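Local coordinates for protein oxalate biosynthetic component 1 (PDB 5IKY) that makes oxalate as a bifunctional enzyme that combines serine hydrolase and lyase activities in quorum sensing-dependent oxalogenesis, at residues L379-D384 with I448-P453; F352-V357 with S396-I401; T280-D285 with G324-P329; S273-L278 with A307-S312. All blocks are in the same frame, centred on the assembly; numbering follows the deposited sequence.

Interaction 1. Residues L379-D384 with I448-P453; sequences LVAAVD and ISLLLP
L451 carries CG between its backbone N and its carbonyl carbon (chi1 76°), which lays the isobutyl group alongside V380; the two side chains point the same way, with L451 CD1 4.1 Å from V380 CG1. L450 turns differently, CG trans to the backbone N (chi1 173°), and its CD1 reaches A381 CB at 3.8 Å on the other face of the sheet. L452 CD2 meets that same A381 methyl at 3.6 Å. Further back, L379 and I448 lie across each other at a slant, L379 CG being 3.8 Å from I448 CG2. The backbones belong to strands 375-380 and 446-451, parallel neighbours in the wall of the TIM barrel. V380 and L451 are on the inner face, where the L451 side chain is about 7 Å from the bound magnesium ion; on the outer face helix 418-442 touches L379 and I448, and helix 460-466 touches L450. L379 is gripped through both backbone polar atoms: its N donates to S449 O (2.9 Å, nearly straight at 165°), and its O accepts from L451 N at 3.2 Å. The next bond, from A381 N to L451 O, is weak. Here V380 centres an inverse gamma turn and segment 379-384 leaves the sheet, its residues A382 and V383 still resting on the ring of P453, with V383 CG2 3.8 Å from P453 CG.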
loop_
_atom_site.group_PDB
_atom_site.type_symbol
_atom_site.label_atom_id
_atom_site.label_comp_id
_atom_site.label_asym_id
_atom_site.label_seq_id
_atom_site.Cartn_x
_atom_site.Cartn_y
_atom_site.Cartn_z
ATOM N N LEU A 379 12.272 -0.050 23.790
ATOM C CA LEU A 379 12.221 -0.654 25.119
ATOM C C LEU A 379 11.868 -2.132 25.046
ATOM O O LEU A 379 10.719 -2.495 24.793
ATOM C CB LEU A 379 11.216 0.069 26.017
ATOM C CG LEU A 379 11.511 1.524 26.382
ATOM C CD1 LEU A 379 10.506 2.016 27.414
ATOM C CD2 LEU A 379 12.936 1.682 26.889
ATOM N N VAL A 380 12.865 -2.980 25.271
ATOM C CA VAL A 380 12.651 -4.420 25.311
ATOM C C VAL A 380 12.181 -4.826 26.702
ATOM O O VAL A 380 12.972 -5.282 27.528
ATOM C CB VAL A 380 13.931 -5.189 24.947
ATOM C CG1 VAL A 380 13.611 -6.646 24.665
ATOM C CG2 VAL A 380 14.599 -4.548 23.740
ATOM N N ALA A 381 10.890 -4.651 26.959
ATOM C CA ALA A 381 10.339 -4.855 28.295
ATOM C C ALA A 381 9.873 -6.289 28.518
ATOM O O ALA A 381 9.546 -6.999 27.569
ATOM C CB ALA A 381 9.190 -3.886 28.537
ATOM N N ALA A 382 9.858 -6.698 29.787
ATOM C CA ALA A 382 9.385 -8.016 30.212
ATOM C C ALA A 382 10.239 -9.161 29.665
ATOM O O ALA A 382 9.789 -10.303 29.609
ATOM C CB ALA A 382 7.921 -8.209 29.815
ATOM N N VAL A 383 11.470 -8.853 29.273
ATOM C CA VAL A 383 12.428 -9.874 28.858
ATOM C C VAL A 383 13.562 -9.959 29.875
ATOM O O VAL A 383 14.348 -9.023 30.014
ATOM C CB VAL A 383 13.003 -9.580 27.460
ATOM C CG1 VAL A 383 14.141 -10.541 27.136
ATOM C CG2 VAL A 383 11.907 -9.662 26.410
ATOM N N ASP A 384 13.640 -11.081 30.585
ATOM C CA ASP A 384 14.589 -11.231 31.688
ATOM C C ASP A 384 16.045 -11.117 31.240
ATOM O O ASP A 384 16.495 -11.842 30.352
ATOM C CB ASP A 384 14.366 -12.565 32.400
ATOM C CG ASP A 384 13.035 -12.624 33.121
ATOM O OD1 ASP A 384 12.386 -11.565 33.250
ATOM O OD2 ASP A 384 12.642 -13.723 33.567
ATOM N N ILE A 448 10.505 7.107 21.703
ATOM C CA ILE A 448 10.569 5.877 22.483
ATOM C C ILE A 448 9.426 4.934 22.131
ATOM O O ILE A 448 8.257 5.315 22.192
ATOM C CB ILE A 448 10.530 6.163 23.992
ATOM C CG1 ILE A 448 11.692 7.075 24.395
ATOM C CG2 ILE A 448 10.573 4.865 24.783
ATOM C CD1 ILE A 448 11.630 7.532 25.835
ATOM N N SER A 449 9.770 3.704 21.763
ATOM C CA SER A 449 8.768 2.693 21.447
ATOM C C SER A 449 8.814 1.531 22.436
ATOM O O SER A 449 9.795 1.350 23.160
ATOM C CB SER A 449 8.954 2.175 20.020
ATOM O OG SER A 449 8.776 3.217 19.076
ATOM N N LEU A 450 7.745 0.741 22.452
ATOM C CA LEU A 450 7.621 -0.371 23.385
ATOM C C LEU A 450 7.344 -1.693 22.680
ATOM O O LEU A 450 6.556 -1.751 21.735
ATOM C CB LEU A 450 6.504 -0.088 24.391
ATOM C CG LEU A 450 6.121 -1.209 25.359
ATOM C CD1 LEU A 450 7.243 -1.453 26.350
ATOM C CD2 LEU A 450 4.822 -0.883 26.077
ATOM N N LEU A 451 7.998 -2.755 23.141
ATOM C CA LEU A 451 7.642 -4.102 22.719
ATOM C C LEU A 451 7.405 -4.966 23.953
ATOM O O LEU A 451 7.988 -4.731 25.010
ATOM C CB LEU A 451 8.730 -4.708 21.821
ATOM C CG LEU A 451 10.039 -5.239 22.412
ATOM C CD1 LEU A 451 9.914 -6.699 22.840
ATOM C CD2 LEU A 451 11.158 -5.085 21.401
ATOM N N LEU A 452 6.536 -5.959 23.816
ATOM C CA LEU A 452 6.282 -6.910 24.888
ATOM C C LEU A 452 6.152 -8.311 24.299
ATOM O O LEU A 452 5.473 -8.500 23.290
ATOM C CB LEU A 452 5.021 -6.528 25.667
ATOM C CG LEU A 452 5.100 -5.289 26.561
ATOM C CD1 LEU A 452 3.737 -4.967 27.149
ATOM C CD2 LEU A 452 6.115 -5.497 27.670
ATOM N N PRO A 453 6.811 -9.297 24.928
ATOM C CA PRO A 453 6.838 -10.687 24.457
ATOM C C PRO A 453 5.615 -11.503 24.869
ATOM O O PRO A 453 5.187 -11.431 26.021
ATOM C CB PRO A 453 8.098 -11.243 25.120
ATOM C CG PRO A 453 8.186 -10.489 26.406
ATOM C CD PRO A 453 7.662 -9.101 26.116
#

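Interaction 2. Residues F352-V357 with S396-I401; sequences FNHTIV and SDDSLI
D398 extends its carboxylate (CG trans to the backbone N, chi1 -154°) to the start of helix 354-360, where T355 grips OD2 twice. The T355 hydroxyl OG1 donates to D398 OD2 at 2.5 Å and T355 N to the same oxygen at 3.2 Å; both come in on its syn side, but from opposite faces of the carboxylate plane. The backbone of D398 joins in: H354 N donates to D398 O (3.1 Å), lying in the carbonyl plane. N353 has its CG tucked between N and carbonyl carbon (chi1 47°), which curls OD1 back to accept from I356 N at 2.9 Å. Its amide plane lies 21° from that of the D398 carboxylate, while ND2 is held by P317 O and Q385 OE1. L400 puts CD2 over one face of the H354 ring and against V357 CG2, 4.2 Å away. At the ring edge a water bridges H354 NE2 and L400 O, donating to the latter (2.7 Å). The negative carboxylate beside the helix start should interact favourably with the helix dipole. This is an asparagine N-cap, seconded by an aspartate from a distant loop, at the beginning of the helix that follows barrel strand 346-351.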
loop_
_atom_site.group_PDB
_atom_site.type_symbol
_atom_site.label_atom_id
_atom_site.label_comp_id
_atom_site.label_asym_id
_atom_site.label_seq_id
_atom_site.Cartn_x
_atom_site.Cartn_y
_atom_site.Cartn_z
ATOM N N PHE A 352 17.757 -3.157 26.260
ATOM C CA PHE A 352 17.522 -4.463 26.863
ATOM C C PHE A 352 17.566 -4.419 28.387
ATOM O O PHE A 352 16.787 -5.102 29.053
ATOM C CB PHE A 352 18.546 -5.477 26.352
ATOM C CG PHE A 352 18.277 -5.964 24.958
ATOM C CD1 PHE A 352 17.344 -6.963 24.729
ATOM C CD2 PHE A 352 18.959 -5.432 23.878
ATOM C CE1 PHE A 352 17.094 -7.417 23.452
ATOM C CE2 PHE A 352 18.714 -5.888 22.595
ATOM C CZ PHE A 352 17.780 -6.880 22.383
ATOM N N ASN A 353 18.480 -3.623 28.933
ATOM C CA ASN A 353 18.708 -3.610 30.376
ATOM C C ASN A 353 19.064 -2.226 30.914
ATOM O O ASN A 353 19.250 -1.279 30.149
ATOM C CB ASN A 353 19.817 -4.602 30.735
ATOM C CG ASN A 353 21.027 -4.475 29.831
ATOM O OD1 ASN A 353 21.726 -3.459 29.851
ATOM N ND2 ASN A 353 21.296 -5.514 29.047
ATOM N N HIS A 354 19.166 -2.119 32.236
ATOM C CA HIS A 354 19.476 -0.848 32.886
ATOM C C HIS A 354 20.890 -0.365 32.573
ATOM O O HIS A 354 21.158 0.836 32.597
ATOM C CB HIS A 354 19.289 -0.961 34.400
ATOM C CG HIS A 354 17.855 -0.962 34.829
ATOM N ND1 HIS A 354 17.052 0.154 34.741
ATOM C CD2 HIS A 354 17.078 -1.944 35.344
ATOM C CE1 HIS A 354 15.843 -0.139 35.185
ATOM N NE2 HIS A 354 15.832 -1.407 35.558
ATOM N N THR A 355 21.789 -1.296 32.276
ATOM C CA THR A 355 23.153 -0.932 31.912
ATOM C C THR A 355 23.172 -0.202 30.568
ATOM O O THR A 355 23.964 0.719 30.366
ATOM C CB THR A 355 24.071 -2.167 31.855
ATOM O OG1 THR A 355 23.972 -2.893 33.087
ATOM C CG2 THR A 355 25.519 -1.753 31.633
ATOM N N ILE A 356 22.289 -0.612 29.658
ATOM C CA ILE A 356 22.133 0.072 28.377
ATOM C C ILE A 356 21.679 1.512 28.591
ATOM O O ILE A 356 22.239 2.444 28.012
ATOM C CB ILE A 356 21.118 -0.642 27.461
ATOM C CG1 ILE A 356 21.621 -2.030 27.067
ATOM C CG2 ILE A 356 20.839 0.197 26.215
ATOM C CD1 ILE A 356 22.807 -2.005 26.144
ATOM N N VAL A 357 20.656 1.682 29.425
ATOM C CA VAL A 357 20.142 3.004 29.774
ATOM C C VAL A 357 21.250 3.894 30.318
ATOM O O VAL A 357 21.459 5.018 29.861
ATOM C CB VAL A 357 19.024 2.916 30.831
ATOM C CG1 VAL A 357 18.481 4.301 31.149
ATOM C CG2 VAL A 357 17.914 1.988 30.367
ATOM N N SER A 396 23.233 -10.868 38.142
ATOM C CA SER A 396 22.148 -10.221 38.862
ATOM C C SER A 396 21.107 -9.742 37.862
ATOM O O SER A 396 21.381 -9.658 36.665
ATOM C CB SER A 396 22.671 -9.058 39.711
ATOM O OG SER A 396 23.507 -8.198 38.955
ATOM N N ASP A 397 19.914 -9.434 38.355
ATOM C CA ASP A 397 18.814 -9.026 37.492
ATOM C C ASP A 397 18.984 -7.586 37.017
ATOM O O ASP A 397 18.962 -6.653 37.819
ATOM C CB ASP A 397 17.482 -9.189 38.226
ATOM C CG ASP A 397 16.287 -8.975 37.319
ATOM O OD1 ASP A 397 16.446 -9.089 36.084
ATOM O OD2 ASP A 397 15.187 -8.701 37.844
ATOM N N ASP A 398 19.150 -7.415 35.709
ATOM C CA ASP A 398 19.333 -6.090 35.129
ATOM C C ASP A 398 18.145 -5.714 34.249
ATOM O O ASP A 398 18.213 -4.761 33.474
ATOM C CB ASP A 398 20.629 -6.035 34.314
ATOM C CG ASP A 398 21.201 -4.630 34.219
ATOM O OD1 ASP A 398 20.962 -3.826 35.147
ATOM O OD2 ASP A 398 21.889 -4.330 33.220
ATOM N N SER A 399 17.060 -6.470 34.378
ATOM C CA SER A 399 15.888 -6.297 33.524
ATOM C C SER A 399 15.194 -4.963 33.774
ATOM O O SER A 399 15.205 -4.452 34.895
ATOM C CB SER A 399 14.899 -7.446 33.743
ATOM O OG SER A 399 15.548 -8.704 33.676
ATOM N N LEU A 400 14.595 -4.403 32.726
ATOM C CA LEU A 400 13.830 -3.166 32.845
ATOM C C LEU A 400 12.675 -3.364 33.816
ATOM O O LEU A 400 12.422 -2.527 34.681
ATOM C CB LEU A 400 13.309 -2.713 31.481
ATOM C CG LEU A 400 14.367 -2.338 30.443
ATOM C CD1 LEU A 400 13.707 -1.876 29.154
ATOM C CD2 LEU A 400 15.298 -1.262 30.989
ATOM N N ILE A 401 11.979 -4.484 33.658
ATOM C CA ILE A 401 11.005 -4.931 34.641
ATOM C C ILE A 401 11.627 -6.086 35.411
ATOM O O ILE A 401 11.931 -7.123 34.822
ATOM C CB ILE A 401 9.685 -5.381 33.985
ATOM C CG1 ILE A 401 9.097 -4.252 33.139
ATOM C CG2 ILE A 401 8.686 -5.833 35.042
ATOM C CD1 ILE A 401 7.765 -4.593 32.510
HETATM O O HOH W 1 13.080 -1.862 37.206
#

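Interaction 3. Residues T280-D285 with G324-P329; sequences TSARGD and GGYDNP
G325 brings only backbone near the type II turn A282-D285, and Y326, next in sequence, carries the contact by laying its ring flat beneath the S281-A282 backbone. Its CG sits between the backbone N and the carbonyl carbon (chi1 49°). A282 N stands over the ring centre, 3.8 Å above the plane, and S281 CA lies over the same face toward the rim. S281 OG stands on that same side, above the CE1-CZ rim, 3.2 Å from Y326 CE1, and R283 N comes within 3.4 Å of Y326 CD1 from an oblique direction. At the root of the side chain, Y326 CB meets A282 CB at 3.9 Å. Further on, D327 turns away and N328 brings OD1 to the ring edge, in its plane, while R294 NH2 donates to that oxygen. The backbone over the ring is shaped by two turns: S281 OG accepts from R283 N (3.0 Å, 161°) in an ST turn, and D285 N closes the beta turn on A282 O at 3.0 Å. Outside bonds add to this, N253 ND2 donating to R283 O, and R283 stretches out beyond the ring to a cation-pi contact with F320. No hydrogen bond joins the two segments, so the contact itself rests on an aromatic face lying against peptide backbone.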
loop_
_atom_site.group_PDB
_atom_site.type_symbol
_atom_site.label_atom_id
_atom_site.label_comp_id
_atom_site.label_asym_id
_atom_site.label_seq_id
_atom_site.Cartn_x
_atom_site.Cartn_y
_atom_site.Cartn_z
ATOM N N THR A 280 21.253 -5.694 13.708
ATOM C CA THR A 280 22.696 -5.903 13.701
ATOM C C THR A 280 23.049 -6.918 14.778
ATOM O O THR A 280 24.221 -7.157 15.069
ATOM C CB THR A 280 23.473 -4.593 13.939
ATOM O OG1 THR A 280 23.169 -4.085 15.243
ATOM C CG2 THR A 280 23.098 -3.552 12.893
ATOM N N SER A 281 22.010 -7.511 15.358
ATOM C CA SER A 281 22.145 -8.442 16.471
ATOM C C SER A 281 23.022 -9.645 16.141
ATOM O O SER A 281 22.977 -10.179 15.031
ATOM C CB SER A 281 20.760 -8.917 16.915
ATOM O OG SER A 281 20.853 -9.972 17.850
ATOM N N ALA A 282 23.820 -10.064 17.118
ATOM C CA ALA A 282 24.629 -11.269 16.981
ATOM C C ALA A 282 24.090 -12.372 17.887
ATOM O O ALA A 282 24.817 -13.290 18.267
ATOM C CB ALA A 282 26.086 -10.975 17.303
ATOM N N ARG A 283 22.808 -12.270 18.230
ATOM C CA ARG A 283 22.133 -13.276 19.046
ATOM C C ARG A 283 22.126 -14.628 18.344
ATOM O O ARG A 283 21.733 -14.729 17.182
ATOM C CB ARG A 283 20.701 -12.837 19.360
ATOM C CG ARG A 283 19.944 -13.754 20.311
ATOM C CD ARG A 283 18.539 -13.219 20.555
ATOM N NE ARG A 283 17.843 -13.922 21.630
ATOM C CZ ARG A 283 16.651 -13.564 22.101
ATOM N NH1 ARG A 283 16.087 -14.256 23.083
ATOM N NH2 ARG A 283 16.024 -12.509 21.594
ATOM N N GLY A 284 22.562 -15.665 19.052
ATOM C CA GLY A 284 22.656 -16.995 18.479
ATOM C C GLY A 284 24.067 -17.314 18.026
ATOM O O GLY A 284 24.367 -18.443 17.637
ATOM N N ASP A 285 24.935 -16.308 18.079
ATOM C CA ASP A 285 26.328 -16.458 17.674
ATOM C C ASP A 285 27.186 -15.388 18.345
ATOM O O ASP A 285 27.635 -14.438 17.702
ATOM C CB ASP A 285 26.456 -16.378 16.150
ATOM C CG ASP A 285 27.842 -16.753 15.659
ATOM O OD1 ASP A 285 28.589 -17.408 16.417
ATOM O OD2 ASP A 285 28.183 -16.395 14.511
ATOM N N GLY A 324 21.819 -17.313 25.891
ATOM C CA GLY A 324 22.202 -16.630 24.673
ATOM C C GLY A 324 22.503 -15.171 24.938
ATOM O O GLY A 324 22.567 -14.732 26.089
ATOM N N GLY A 325 22.681 -14.413 23.863
ATOM C CA GLY A 325 23.027 -13.011 23.972
ATOM C C GLY A 325 24.304 -12.701 23.220
ATOM O O GLY A 325 24.886 -13.574 22.577
ATOM N N TYR A 326 24.744 -11.453 23.305
ATOM C CA TYR A 326 25.921 -11.008 22.572
ATOM C C TYR A 326 26.523 -9.781 23.241
ATOM O O TYR A 326 25.836 -9.044 23.948
ATOM C CB TYR A 326 25.566 -10.711 21.110
ATOM C CG TYR A 326 24.350 -9.824 20.932
ATOM C CD1 TYR A 326 23.063 -10.351 20.997
ATOM C CD2 TYR A 326 24.485 -8.463 20.687
ATOM C CE1 TYR A 326 21.951 -9.547 20.835
ATOM C CE2 TYR A 326 23.374 -7.651 20.520
ATOM C CZ TYR A 326 22.111 -8.200 20.596
ATOM O OH TYR A 326 21.002 -7.402 20.433
ATOM N N ASP A 327 27.816 -9.572 23.023
ATOM C CA ASP A 327 28.508 -8.440 23.614
ATOM C C ASP A 327 28.608 -7.297 22.606
ATOM O O ASP A 327 28.550 -7.518 21.397
ATOM C CB ASP A 327 29.900 -8.855 24.098
ATOM C CG ASP A 327 30.576 -7.775 24.920
ATOM O OD1 ASP A 327 29.872 -7.100 25.702
ATOM O OD2 ASP A 327 31.807 -7.603 24.789
ATOM N N ASN A 328 28.743 -6.076 23.109
ATOM C CA ASN A 328 28.931 -4.915 22.251
ATOM C C ASN A 328 30.074 -4.035 22.755
ATOM O O ASN A 328 29.836 -3.009 23.392
ATOM C CB ASN A 328 27.636 -4.095 22.155
ATOM C CG ASN A 328 26.458 -4.911 21.631
ATOM O OD1 ASN A 328 26.316 -5.116 20.427
ATOM N ND2 ASN A 328 25.606 -5.370 22.539
ATOM N N PRO A 329 31.322 -4.442 22.476
ATOM C CA PRO A 329 32.506 -3.686 22.897
ATOM C C PRO A 329 32.514 -2.266 22.336
ATOM O O PRO A 329 31.929 -2.015 21.281
ATOM C CB PRO A 329 33.670 -4.507 22.332
ATOM C CG PRO A 329 33.118 -5.884 22.181
ATOM C CD PRO A 329 31.687 -5.689 21.782
#

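Interaction 4. Residues S273-L278 with A307-S312; sequences SAILNL and APDVAS
A beta-alpha-beta unit of the TIM barrel supplies both sides of this contact: strands 275-278 and 310-313 run parallel as neighbours in the wall, bridged at N277 with V310 and at L278 with A311. Backbone bonds alternate between them, V310 N donating to L276 O (3.1 Å), L278 N to V310 O (3.0 Å) and S312 N to L278 O (3.1 Å). Before the second strand begins, a side chain takes over the pairing. D309 has CG trans to its carbonyl carbon (chi1 -53°), which brings OD2 up to L276 N; the bond is 3.2 Å long and nearly straight at 172°, and uses the anti lone pair of OD2. The other carboxylate oxygen, OD1, forms a salt bridge with R522. On the face shared by N277 and V310 the asparagine is extended, and its OD1 rests 3.5 Å from V310 CG1 while ND2 donates to E348 of the next strand. On the other face L278 and P308 meet at about a right angle, L278 CG 3.8 Å from P308 CB, and helix 257-270 packs on L276 and L278. In this buried setting the D309 carboxylate takes up the backbone N-H of L276 and an arginine at once; the two partners probably favour its charged form, and they tie the N-terminal end of strand 310-313 to the R522 side chain.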
loop_
_atom_site.group_PDB
_atom_site.type_symbol
_atom_site.label_atom_id
_atom_site.label_comp_id
_atom_site.label_asym_id
_atom_site.label_seq_id
_atom_site.Cartn_x
_atom_site.Cartn_y
_atom_site.Cartn_z
ATOM N N SER A 273 8.194 4.061 0.592
ATOM C CA SER A 273 8.159 4.948 1.753
ATOM C C SER A 273 8.394 4.212 3.069
ATOM O O SER A 273 8.673 4.838 4.093
ATOM C CB SER A 273 6.823 5.691 1.810
ATOM O OG SER A 273 6.661 6.525 0.674
ATOM N N ALA A 274 8.284 2.889 3.036
ATOM C CA ALA A 274 8.448 2.074 4.234
ATOM C C ALA A 274 9.802 2.314 4.885
ATOM O O ALA A 274 10.838 2.241 4.227
ATOM C CB ALA A 274 8.280 0.597 3.898
ATOM N N ILE A 275 9.785 2.614 6.179
ATOM C CA ILE A 275 11.019 2.784 6.930
ATOM C C ILE A 275 11.583 1.407 7.252
ATOM O O ILE A 275 10.936 0.598 7.915
ATOM C CB ILE A 275 10.794 3.600 8.216
ATOM C CG1 ILE A 275 10.383 5.028 7.858
ATOM C CG2 ILE A 275 12.049 3.615 9.079
ATOM C CD1 ILE A 275 9.947 5.864 9.043
ATOM N N LEU A 276 12.786 1.143 6.758
ATOM C CA LEU A 276 13.391 -0.176 6.881
ATOM C C LEU A 276 14.419 -0.191 8.001
ATOM O O LEU A 276 15.324 0.647 8.052
ATOM C CB LEU A 276 14.027 -0.594 5.555
ATOM C CG LEU A 276 13.053 -0.542 4.374
ATOM C CD1 LEU A 276 13.732 -0.910 3.061
ATOM C CD2 LEU A 276 11.852 -1.441 4.633
ATOM N N ASN A 277 14.262 -1.154 8.898
ATOM C CA ASN A 277 15.097 -1.266 10.085
ATOM C C ASN A 277 15.752 -2.643 10.131
ATOM O O ASN A 277 15.074 -3.655 10.313
ATOM C CB ASN A 277 14.249 -1.000 11.335
ATOM C CG ASN A 277 15.042 -1.089 12.625
ATOM O OD1 ASN A 277 16.243 -1.362 12.622
ATOM N ND2 ASN A 277 14.369 -0.837 13.743
ATOM N N LEU A 278 17.069 -2.680 9.950
ATOM C CA LEU A 278 17.791 -3.950 9.912
ATOM C C LEU A 278 18.457 -4.260 11.246
ATOM O O LEU A 278 19.050 -3.388 11.881
ATOM C CB LEU A 278 18.842 -3.950 8.800
ATOM C CG LEU A 278 18.384 -3.578 7.389
ATOM C CD1 LEU A 278 19.454 -3.960 6.380
ATOM C CD2 LEU A 278 17.048 -4.222 7.041
ATOM N N ALA A 307 19.976 3.384 1.244
ATOM C CA ALA A 307 20.423 2.589 2.377
ATOM C C ALA A 307 19.254 2.314 3.308
ATOM O O ALA A 307 18.221 2.978 3.213
ATOM C CB ALA A 307 21.540 3.309 3.118
ATOM N N PRO A 308 19.396 1.318 4.196
ATOM C CA PRO A 308 18.373 1.182 5.236
ATOM C C PRO A 308 18.372 2.422 6.113
ATOM O O PRO A 308 19.411 3.061 6.269
ATOM C CB PRO A 308 18.807 -0.065 6.015
ATOM C CG PRO A 308 20.240 -0.294 5.635
ATOM C CD PRO A 308 20.390 0.233 4.247
ATOM N N ASP A 309 17.218 2.772 6.662
ATOM C CA ASP A 309 17.091 4.010 7.408
ATOM C C ASP A 309 17.558 3.841 8.846
ATOM O O ASP A 309 18.115 4.759 9.442
ATOM C CB ASP A 309 15.645 4.494 7.372
ATOM C CG ASP A 309 15.103 4.580 5.960
ATOM O OD1 ASP A 309 15.355 5.607 5.293
ATOM O OD2 ASP A 309 14.429 3.620 5.518
ATOM N N VAL A 310 17.332 2.657 9.400
ATOM C CA VAL A 310 17.613 2.413 10.806
ATOM C C VAL A 310 18.307 1.067 11.002
ATOM O O VAL A 310 18.020 0.109 10.289
ATOM C CB VAL A 310 16.310 2.461 11.642
ATOM C CG1 VAL A 310 16.585 2.138 13.091
ATOM C CG2 VAL A 310 15.647 3.830 11.525
ATOM N N ALA A 311 19.235 1.005 11.955
ATOM C CA ALA A 311 19.869 -0.256 12.330
ATOM C C ALA A 311 19.976 -0.386 13.852
ATOM O O ALA A 311 20.153 0.605 14.561
ATOM C CB ALA A 311 21.244 -0.373 11.687
ATOM N N SER A 312 19.866 -1.616 14.344
ATOM C CA SER A 312 19.919 -1.887 15.776
ATOM C C SER A 312 21.259 -1.491 16.384
ATOM O O SER A 312 22.312 -1.632 15.761
ATOM C CB SER A 312 19.643 -3.368 16.048
ATOM O OG SER A 312 18.281 -3.670 15.816
#

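How the interactions relate
From the N terminus, strand 275-278 opens interaction 4 and the loop behind it opens interaction 3; 307-312 closes the first and 324-329 the second, so the two loops cross. T280 OG1, probably hydrogen-bonded to S312 O, joins them. Only then does 352-357 open interaction 2, followed by 379-384 for interaction 1. These close at 396-401 and 448-453, a second crossed pair, with F352 packed on V380 and S399 on D384. The pairs follow in series, yet Y326 OH touches the F352 ring. Interactions 4 and 1 join neighbouring strands of one barrel sheet; interaction 3 sets the loop after strand 275-278 against small strand 325-326, and interaction 2 joins the start of helix 354-360 to the segment after hairpin strand 395-397.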